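Local coordinates for protein D-glycero-D-manno-heptose 1-phosphate kinase (Bacteroides thetaiotaomicron, PDB 3K85) that probably transfers phosphate from ATP to a sugar substrate, consistent with a D-glycero-D-manno-heptose 1-phosphate kinase of the GHMP family, at residues S6-L12 with A35-A41; S50-E54 with S65-M69; E194-V200 with P309-V315. All coordinates share one frame; numbering follows the deposited sequence.

Contact 1: residues S6-L12 with A35-A41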
loop_
_atom_site.group_PDB
_atom_site.type_symbol
_atom_site.label_atom_id
_atom_site.label_comp_id
_atom_site.label_asym_id
_atom_site.label_seq_id
_atom_site.Cartn_x
_atom_site.Cartn_y
_atom_site.Cartn_z
ATOM N N SER A 6 -23.161 10.254 0.591
ATOM C CA SER A 6 -21.750 10.021 0.819
ATOM C C SER A 6 -21.617 9.413 2.188
ATOM O O SER A 6 -22.548 9.472 2.973
ATOM C CB SER A 6 -20.958 11.342 0.778
ATOM O OG SER A 6 -21.157 12.112 1.959
ATOM N N LYS A 7 -20.463 8.816 2.460
ATOM C CA LYS A 7 -20.178 8.235 3.762
ATOM C C LYS A 7 -18.673 8.155 3.908
ATOM O O LYS A 7 -17.951 8.014 2.917
ATOM C CB LYS A 7 -20.809 6.840 3.929
ATOM C CG LYS A 7 -20.319 5.787 2.973
ATOM C CD LYS A 7 -21.125 4.492 3.086
ATOM C CE LYS A 7 -20.574 3.539 4.123
ATOM N NZ LYS A 7 -21.217 2.194 3.987
ATOM N N ALA A 8 -18.201 8.265 5.145
ATOM C CA ALA A 8 -16.773 8.209 5.431
ATOM C C ALA A 8 -16.578 7.352 6.663
ATOM O O ALA A 8 -17.394 7.381 7.580
ATOM C CB ALA A 8 -16.221 9.621 5.672
ATOM N N PRO A 9 -15.488 6.581 6.706
ATOM C CA PRO A 9 -15.244 5.726 7.864
ATOM C C PRO A 9 -14.465 6.396 8.990
ATOM O O PRO A 9 -13.763 7.385 8.784
ATOM C CB PRO A 9 -14.481 4.553 7.257
ATOM C CG PRO A 9 -13.611 5.243 6.249
ATOM C CD PRO A 9 -14.561 6.255 5.605
ATOM N N LEU A 10 -14.613 5.845 10.189
ATOM C CA LEU A 10 -13.909 6.340 11.360
ATOM C C LEU A 10 -12.635 5.520 11.341
ATOM O O LEU A 10 -12.458 4.687 10.458
ATOM C CB LEU A 10 -14.713 6.072 12.636
ATOM C CG LEU A 10 -16.073 6.777 12.754
ATOM C CD1 LEU A 10 -16.838 6.186 13.924
ATOM C CD2 LEU A 10 -15.890 8.283 12.945
ATOM N N ARG A 11 -11.750 5.731 12.301
ATOM C CA ARG A 11 -10.501 4.999 12.284
ATOM C C ARG A 11 -9.973 4.638 13.652
ATOM O O ARG A 11 -10.406 5.175 14.656
ATOM C CB ARG A 11 -9.457 5.829 11.539
ATOM C CG ARG A 11 -9.192 7.194 12.167
ATOM C CD ARG A 11 -8.354 7.052 13.430
ATOM N NE ARG A 11 -8.149 8.316 14.129
ATOM C CZ ARG A 11 -8.356 8.474 15.433
ATOM N NH1 ARG A 11 -8.778 7.449 16.159
ATOM N NH2 ARG A 11 -8.131 9.644 16.013
ATOM N N LEU A 12 -9.021 3.717 13.663
ATOM C CA LEU A 12 -8.367 3.272 14.878
ATOM C C LEU A 12 -6.949 3.800 14.781
ATOM O O LEU A 12 -6.306 3.670 13.735
ATOM C CB LEU A 12 -8.318 1.753 14.931
ATOM C CG LEU A 12 -9.131 1.036 15.998
ATOM C CD1 LEU A 12 -10.465 1.731 16.220
ATOM C CD2 LEU A 12 -9.332 -0.402 15.544
ATOM N N ALA A 35 -5.890 2.932 10.631
ATOM C CA ALA A 35 -6.711 2.153 9.714
ATOM C C ALA A 35 -8.178 2.444 9.927
ATOM O O ALA A 35 -8.642 2.467 11.063
ATOM C CB ALA A 35 -6.441 0.670 9.937
ATOM N N THR A 36 -8.907 2.652 8.838
ATOM C CA THR A 36 -10.325 2.929 8.935
ATOM C C THR A 36 -11.111 1.657 9.266
ATOM O O THR A 36 -10.674 0.552 8.956
ATOM C CB THR A 36 -10.836 3.540 7.643
ATOM O OG1 THR A 36 -10.347 2.779 6.536
ATOM C CG2 THR A 36 -10.363 4.988 7.525
ATOM N N ILE A 37 -12.259 1.833 9.913
ATOM C CA ILE A 37 -13.116 0.722 10.326
ATOM C C ILE A 37 -14.560 0.913 9.848
ATOM O O ILE A 37 -14.953 2.022 9.490
ATOM C CB ILE A 37 -13.110 0.578 11.864
ATOM C CG1 ILE A 37 -13.656 1.854 12.515
ATOM C CG2 ILE A 37 -11.695 0.301 12.352
ATOM C CD1 ILE A 37 -13.744 1.757 14.036
ATOM N N ASN A 38 -15.350 -0.161 9.867
ATOM C CA ASN A 38 -16.733 -0.106 9.392
ATOM C C ASN A 38 -17.766 0.708 10.177
ATOM O O ASN A 38 -18.950 0.355 10.191
ATOM C CB ASN A 38 -17.271 -1.525 9.180
ATOM C CG ASN A 38 -17.205 -2.367 10.432
ATOM O OD1 ASN A 38 -16.678 -1.939 11.463
ATOM N ND2 ASN A 38 -17.724 -3.585 10.346
ATOM N N LEU A 39 -17.328 1.784 10.821
ATOM C CA LEU A 39 -18.236 2.682 11.539
ATOM C C LEU A 39 -18.141 3.978 10.738
ATOM O O LEU A 39 -17.055 4.538 10.591
ATOM C CB LEU A 39 -17.779 2.880 12.989
ATOM C CG LEU A 39 -18.323 1.838 13.977
ATOM C CD1 LEU A 39 -18.279 0.442 13.365
ATOM C CD2 LEU A 39 -17.511 1.880 15.250
ATOM N N TYR A 40 -19.275 4.459 10.237
ATOM C CA TYR A 40 -19.280 5.622 9.366
ATOM C C TYR A 40 -20.033 6.889 9.757
ATOM O O TYR A 40 -20.689 6.969 10.796
ATOM C CB TYR A 40 -19.816 5.190 8.005
ATOM C CG TYR A 40 -19.157 3.964 7.409
ATOM C CD1 TYR A 40 -18.104 4.091 6.490
ATOM C CD2 TYR A 40 -19.629 2.673 7.704
ATOM C CE1 TYR A 40 -17.544 2.970 5.868
ATOM C CE2 TYR A 40 -19.072 1.542 7.089
ATOM C CZ TYR A 40 -18.030 1.704 6.167
ATOM O OH TYR A 40 -17.490 0.611 5.521
ATOM N N ALA A 41 -19.920 7.870 8.859
ATOM C CA ALA A 41 -20.592 9.158 8.935
ATOM C C ALA A 41 -21.343 9.152 7.613
ATOM O O ALA A 41 -20.767 8.814 6.577
ATOM C CB ALA A 41 -19.572 10.306 8.959
#
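The Y40 ring carries K7 over one face: CE of K7 sits 3.4 Å from the ring centroid, and its NZ, 3.9 Å from the same centroid, adds a cation-pi interaction. The bend of the K7 chain (chi3 -89°) lays its end over the ring. The carbonyl O of A8 lies at the ring's edge, while CA of P9 approaches obliquely and its CB packs 3.7 Å from CE1 of Y40. This is antiparallel pairing in the central mixed sheet of the GHMP kinase fold, where strand 4-15 serves two partners because the chain turns a corner at N38. L12 pairs with A35 ahead of the corner and A8 with A41 after it, both as hydrogen-bonded pairs. On the face of P9, R11, T36 and Y40, CG of P9 presses on CG2 of T36 at 3.5 Å, tighter than usual for two carbons. On the face of A8, L10, L12, I37 and A41, the L12 and I37 side chains cross at about a right angle, and helix 115-131 packs there through T118. At the corner, CD1 of L10 meets CB of L39, and the L10 amide donates to O of L39 over 2.8 Å, almost in line with that carbonyl bond (178°).

Contact 2: residues S50-E54 with S65-M69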
loop_
_atom_site.group_PDB
_atom_site.type_symbol
_atom_site.label_atom_id
_atom_site.label_comp_id
_atom_site.label_asym_id
_atom_site.label_seq_id
_atom_site.Cartn_x
_atom_site.Cartn_y
_atom_site.Cartn_z
ATOM N N SER A 50 -36.837 25.535 -3.436
ATOM C CA SER A 50 -37.683 26.205 -2.456
ATOM C C SER A 50 -37.073 27.510 -1.951
ATOM O O SER A 50 -37.766 28.341 -1.363
ATOM C CB SER A 50 -37.944 25.283 -1.262
ATOM O OG SER A 50 -36.834 25.255 -0.382
ATOM N N GLY A 51 -35.777 27.688 -2.178
ATOM C CA GLY A 51 -35.113 28.893 -1.723
ATOM C C GLY A 51 -34.759 28.782 -0.254
ATOM O O GLY A 51 -34.455 29.775 0.405
ATOM N N ARG A 52 -34.796 27.563 0.268
ATOM C CA ARG A 52 -34.476 27.338 1.674
ATOM C C ARG A 52 -33.306 26.357 1.808
ATOM O O ARG A 52 -32.864 25.754 0.829
ATOM C CB ARG A 52 -35.712 26.784 2.401
ATOM C CG ARG A 52 -35.960 27.342 3.805
ATOM C CD ARG A 52 -36.105 28.868 3.789
ATOM N NE ARG A 52 -37.140 29.372 4.696
ATOM C CZ ARG A 52 -37.158 29.196 6.017
ATOM N NH1 ARG A 52 -36.192 28.518 6.624
ATOM N NH2 ARG A 52 -38.151 29.700 6.736
ATOM N N ILE A 53 -32.794 26.222 3.022
ATOM C CA ILE A 53 -31.708 25.298 3.295
ATOM C C ILE A 53 -32.067 24.607 4.596
ATOM O O ILE A 53 -31.961 25.179 5.678
ATOM C CB ILE A 53 -30.357 26.013 3.434
ATOM C CG1 ILE A 53 -29.340 25.066 4.073
ATOM C CG2 ILE A 53 -30.520 27.286 4.240
ATOM C CD1 ILE A 53 -27.984 25.686 4.299
ATOM N N GLU A 54 -32.503 23.362 4.465
ATOM C CA GLU A 54 -32.932 22.566 5.599
ATOM C C GLU A 54 -31.851 21.634 6.123
ATOM O O GLU A 54 -31.280 20.845 5.373
ATOM C CB GLU A 54 -34.164 21.766 5.188
ATOM C CG GLU A 54 -35.214 22.625 4.505
ATOM C CD GLU A 54 -36.405 21.823 4.019
ATOM O OE1 GLU A 54 -37.051 21.153 4.858
ATOM O OE2 GLU A 54 -36.696 21.866 2.799
ATOM N N SER A 65 -34.473 25.064 9.707
ATOM C CA SER A 65 -34.585 25.537 8.342
ATOM C C SER A 65 -34.017 26.957 8.376
ATOM O O SER A 65 -34.177 27.657 9.375
ATOM C CB SER A 65 -36.057 25.549 7.925
ATOM O OG SER A 65 -36.210 25.856 6.554
ATOM N N TYR A 66 -33.331 27.365 7.310
ATOM C CA TYR A 66 -32.742 28.704 7.221
ATOM C C TYR A 66 -32.994 29.276 5.837
ATOM O O TYR A 66 -33.176 28.535 4.867
ATOM C CB TYR A 66 -31.233 28.658 7.444
ATOM C CG TYR A 66 -30.800 28.213 8.815
ATOM C CD1 TYR A 66 -30.684 29.121 9.865
ATOM C CD2 TYR A 66 -30.480 26.879 9.061
ATOM C CE1 TYR A 66 -30.253 28.711 11.126
ATOM C CE2 TYR A 66 -30.051 26.458 10.315
ATOM C CZ TYR A 66 -29.937 27.375 11.343
ATOM O OH TYR A 66 -29.505 26.948 12.581
ATOM N N LEU A 67 -33.003 30.601 5.747
ATOM C CA LEU A 67 -33.217 31.266 4.472
ATOM C C LEU A 67 -31.931 31.089 3.656
ATOM O O LEU A 67 -30.831 31.360 4.146
ATOM C CB LEU A 67 -33.512 32.746 4.715
ATOM C CG LEU A 67 -34.143 33.030 6.084
ATOM C CD1 LEU A 67 -34.345 34.531 6.247
ATOM C CD2 LEU A 67 -35.468 32.288 6.226
ATOM N N SER A 68 -32.076 30.617 2.423
ATOM C CA SER A 68 -30.935 30.377 1.537
ATOM C C SER A 68 -30.023 31.603 1.419
ATOM O O SER A 68 -30.423 32.632 0.874
ATOM C CB SER A 68 -31.449 29.959 0.156
ATOM O OG SER A 68 -30.392 29.604 -0.712
HETATM N N MSE A 69 -28.799 31.478 1.933
HETATM C CA MSE A 69 -27.813 32.564 1.910
HETATM C C MSE A 69 -26.495 32.140 1.259
HETATM O O MSE A 69 -26.333 30.986 0.875
HETATM C CB MSE A 69 -27.506 33.017 3.335
HETATM C CG MSE A 69 -28.714 33.401 4.152
HETATM SE SE MSE A 69 -28.150 34.047 5.869
HETATM C CE MSE A 69 -28.939 32.670 7.009
#
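I53 and Y66 form the antiparallel hydrogen-bonded pair near the open end of the beta hairpin made by strands 52-57 and 62-67. N of I53 donates to O of Y66 over 3.0 Å, and the return bond, from N of Y66 to O of I53, is 3.1 Å long. Both side chains lie on one face of the hairpin. CG2 of I53, placed between its own backbone N and carbonyl carbon by chi1 165°, meets CB of Y66 at 3.6 Å, and O of I53 lies at the edge of the Y66 ring. I53 is buried there, with F99 and L72 packing on it, while the tyrosine hydroxyl is hydrogen-bonded to NZ of K82.

Strand 52-57 also runs parallel to strand 99-105, through backbone bonds of E54 with F99 and I101, and this fixes the hairpin at the end of the large mixed sheet. R52 leaves its strand on the other side. Bends at chi2 and chi3 fold its chain back across strand 62-67, where CD lies against O of Y66 and the guanidinium receives CD2 of L67 over the centre of one face, 3.5 Å above its plane. The R52 and L67 side chains run side by side, pointing the same way. NH1 also comes close to OG of S65, but at an angle too poor for a hydrogen bond, and N of Y66 at the guanidinium edge is itself a donor.

At the open end, N of S68 donates to O of G51 over 3.2 Å. G51 has a positive phi (81°), and with this backbone geometry a CB would be jammed against the carbonyl O of S50, so glycine suits the position. OG of S50 in turn accepts from N of R52 at 3.1 Å in an ST turn.

Contact 3: residues E194-V200 with P309-V315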
loop_
_atom_site.group_PDB
_atom_site.type_symbol
_atom_site.label_atom_id
_atom_site.label_comp_id
_atom_site.label_asym_id
_atom_site.label_seq_id
_atom_site.Cartn_x
_atom_site.Cartn_y
_atom_site.Cartn_z
ATOM N N GLU A 194 -6.634 -11.890 10.827
ATOM C CA GLU A 194 -5.941 -12.275 12.051
ATOM C C GLU A 194 -5.999 -11.142 13.059
ATOM O O GLU A 194 -6.240 -11.379 14.240
ATOM C CB GLU A 194 -4.476 -12.610 11.776
ATOM C CG GLU A 194 -3.717 -13.088 13.012
ATOM C CD GLU A 194 -4.223 -14.429 13.540
ATOM O OE1 GLU A 194 -5.249 -14.934 13.030
ATOM O OE2 GLU A 194 -3.594 -14.978 14.473
ATOM N N LEU A 195 -5.764 -9.914 12.592
ATOM C CA LEU A 195 -5.788 -8.758 13.475
ATOM C C LEU A 195 -7.196 -8.520 14.014
ATOM O O LEU A 195 -7.364 -8.211 15.196
ATOM C CB LEU A 195 -5.292 -7.502 12.742
ATOM C CG LEU A 195 -4.942 -6.313 13.651
ATOM C CD1 LEU A 195 -3.636 -6.595 14.398
ATOM C CD2 LEU A 195 -4.807 -5.050 12.828
ATOM N N GLU A 196 -8.207 -8.660 13.157
ATOM C CA GLU A 196 -9.582 -8.450 13.597
ATOM C C GLU A 196 -10.011 -9.449 14.673
ATOM O O GLU A 196 -10.712 -9.081 15.613
ATOM C CB GLU A 196 -10.556 -8.514 12.416
ATOM C CG GLU A 196 -10.334 -7.419 11.381
ATOM C CD GLU A 196 -11.318 -7.480 10.223
ATOM O OE1 GLU A 196 -11.555 -8.589 9.690
ATOM O OE2 GLU A 196 -11.844 -6.419 9.838
ATOM N N SER A 197 -9.595 -10.706 14.558
ATOM C CA SER A 197 -9.980 -11.690 15.573
ATOM C C SER A 197 -9.121 -11.570 16.842
ATOM O O SER A 197 -9.398 -12.213 17.854
ATOM C CB SER A 197 -9.894 -13.111 15.005
ATOM O OG SER A 197 -8.588 -13.410 14.569
ATOM N N SER A 198 -8.091 -10.727 16.770
ATOM C CA SER A 198 -7.183 -10.484 17.882
ATOM C C SER A 198 -7.481 -9.151 18.572
ATOM O O SER A 198 -6.734 -8.732 19.453
ATOM C CB SER A 198 -5.732 -10.453 17.390
ATOM O OG SER A 198 -5.320 -11.694 16.857
HETATM N N MSE A 199 -8.560 -8.479 18.190
HETATM C CA MSE A 199 -8.856 -7.187 18.810
HETATM C C MSE A 199 -10.245 -6.956 19.368
HETATM O O MSE A 199 -11.250 -7.414 18.826
HETATM C CB MSE A 199 -8.539 -6.053 17.840
HETATM C CG MSE A 199 -7.069 -5.754 17.707
HETATM SE SE MSE A 199 -6.727 -4.485 16.291
HETATM C CE MSE A 199 -8.007 -3.110 16.792
ATOM N N VAL A 200 -10.280 -6.208 20.462
ATOM C CA VAL A 200 -11.524 -5.869 21.123
ATOM C C VAL A 200 -11.601 -4.347 21.305
ATOM O O VAL A 200 -10.667 -3.723 21.813
ATOM C CB VAL A 200 -11.618 -6.556 22.504
ATOM C CG1 VAL A 200 -13.025 -6.404 23.071
ATOM C CG2 VAL A 200 -11.250 -8.020 22.379
ATOM N N PRO A 309 -6.735 -14.795 19.610
ATOM C CA PRO A 309 -8.038 -15.134 19.029
ATOM C C PRO A 309 -8.874 -16.152 19.821
ATOM O O PRO A 309 -10.056 -15.921 20.085
ATOM C CB PRO A 309 -7.663 -15.638 17.640
ATOM C CG PRO A 309 -6.489 -14.776 17.297
ATOM C CD PRO A 309 -5.685 -14.815 18.577
ATOM N N THR A 310 -8.261 -17.270 20.201
ATOM C CA THR A 310 -8.969 -18.317 20.948
ATOM C C THR A 310 -9.414 -17.856 22.336
ATOM O O THR A 310 -10.149 -18.563 23.030
ATOM C CB THR A 310 -8.094 -19.585 21.116
ATOM O OG1 THR A 310 -6.881 -19.243 21.798
ATOM C CG2 THR A 310 -7.751 -20.189 19.760
ATOM N N ARG A 311 -8.962 -16.674 22.744
ATOM C CA ARG A 311 -9.327 -16.135 24.047
ATOM C C ARG A 311 -10.146 -14.857 23.924
ATOM O O ARG A 311 -10.571 -14.296 24.930
ATOM C CB ARG A 311 -8.073 -15.859 24.887
ATOM C CG ARG A 311 -7.302 -17.109 25.275
ATOM C CD ARG A 311 -5.992 -16.791 25.990
ATOM N NE ARG A 311 -6.180 -16.083 27.256
ATOM C CZ ARG A 311 -6.948 -16.512 28.258
ATOM N NH1 ARG A 311 -7.620 -17.657 28.153
ATOM N NH2 ARG A 311 -7.030 -15.800 29.378
ATOM N N LYS A 312 -10.380 -14.400 22.699
ATOM C CA LYS A 312 -11.137 -13.173 22.507
ATOM C C LYS A 312 -12.537 -13.202 23.114
ATOM O O LYS A 312 -12.920 -12.271 23.824
ATOM C CB LYS A 312 -11.229 -12.813 21.019
ATOM C CG LYS A 312 -12.129 -11.603 20.751
ATOM C CD LYS A 312 -12.086 -11.124 19.308
ATOM C CE LYS A 312 -13.164 -10.077 19.069
ATOM N NZ LYS A 312 -12.991 -9.305 17.797
ATOM N N GLU A 313 -13.303 -14.257 22.842
ATOM C CA GLU A 313 -14.669 -14.345 23.364
ATOM C C GLU A 313 -14.742 -14.162 24.882
ATOM O O GLU A 313 -15.676 -13.541 25.399
ATOM C CB GLU A 313 -15.321 -15.679 22.974
ATOM C CG GLU A 313 -16.709 -15.884 23.572
ATOM C CD GLU A 313 -17.734 -14.848 23.119
ATOM O OE1 GLU A 313 -17.416 -13.642 23.116
ATOM O OE2 GLU A 313 -18.872 -15.241 22.778
ATOM N N GLU A 314 -13.758 -14.712 25.586
ATOM C CA GLU A 314 -13.704 -14.597 27.035
ATOM C C GLU A 314 -13.566 -13.114 27.356
ATOM O O GLU A 314 -14.412 -12.537 28.040
ATOM C CB GLU A 314 -12.505 -15.376 27.575
ATOM C CG GLU A 314 -12.839 -16.352 28.700
ATOM C CD GLU A 314 -14.012 -17.272 28.374
ATOM O OE1 GLU A 314 -15.176 -16.843 28.517
ATOM O OE2 GLU A 314 -13.771 -18.428 27.966
ATOM N N VAL A 315 -12.504 -12.498 26.846
ATOM C CA VAL A 315 -12.272 -11.078 27.064
ATOM C C VAL A 315 -13.547 -10.279 26.796
ATOM O O VAL A 315 -13.983 -9.484 27.631
ATOM C CB VAL A 315 -11.141 -10.556 26.136
ATOM C CG1 VAL A 315 -11.037 -9.039 26.230
ATOM C CG2 VAL A 315 -9.811 -11.194 26.527
#
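K312 reaches from its helix across to the carbonyls of E196, S197 and M199. Its CB, pointing toward 194-200, passes O of S197 at 3.7 Å. CG comes next to CG2 of V200, CD settles 3.2 Å from O of S197, and CE approaches O of M199. NZ then donates to that same M199 oxygen over 2.8 Å and, more weakly, to O of E196. With every torsion near 180°, starting from chi1 174°, the extended chain carries NZ to these carbonyls. Because O of E196 belongs to the last turn of helix 189-197, the ammonium group probably also balances the negative end of that helix dipole.

In the C-terminal part of the GHMP kinase fold, helix 309-320 thus packs on the junction where helix 189-197 passes into strand 199-202, an outer strand of a three-stranded antiparallel sheet. With an alanine here the ammonium and the methylenes beside V200 are gone, which is likely to leave the M199 carbonyl without its lysine donor and a gap next to V200. Beside the lysine, CG2 of V200 meets CG1 of V315 at 4.0 Å. Three residues before K312, the P309 ring lies against two serines, its CG 3.3 Å from OG of S198. That hydroxyl donates back to O of E194 over 2.8 Å, and CA of P309 makes a C-H...O contact with O of S197.

Overall arrangement
Contacts 1 and 2 belong to the same mixed sheet, with strand 39-47 leading on to strand 52-57; their centres are 30 Å apart and their nearest atoms about 14 Å. Contact 3 lies on the opposite side of the chain's centre from contact 2, 49 Å between centres. Contact 1, whose centre is about 7 Å from the centre of the chain, meets contact 3 directly, where CD2 of L12 packs on CE of M199 at 3.3 Å. Contact 1 also probably borders the nucleotide site: R11, salt-bridged to D160, bonds the carbonyl of G112, in a glycine-rich segment resembling the phosphate-binding motif of GHMP kinases.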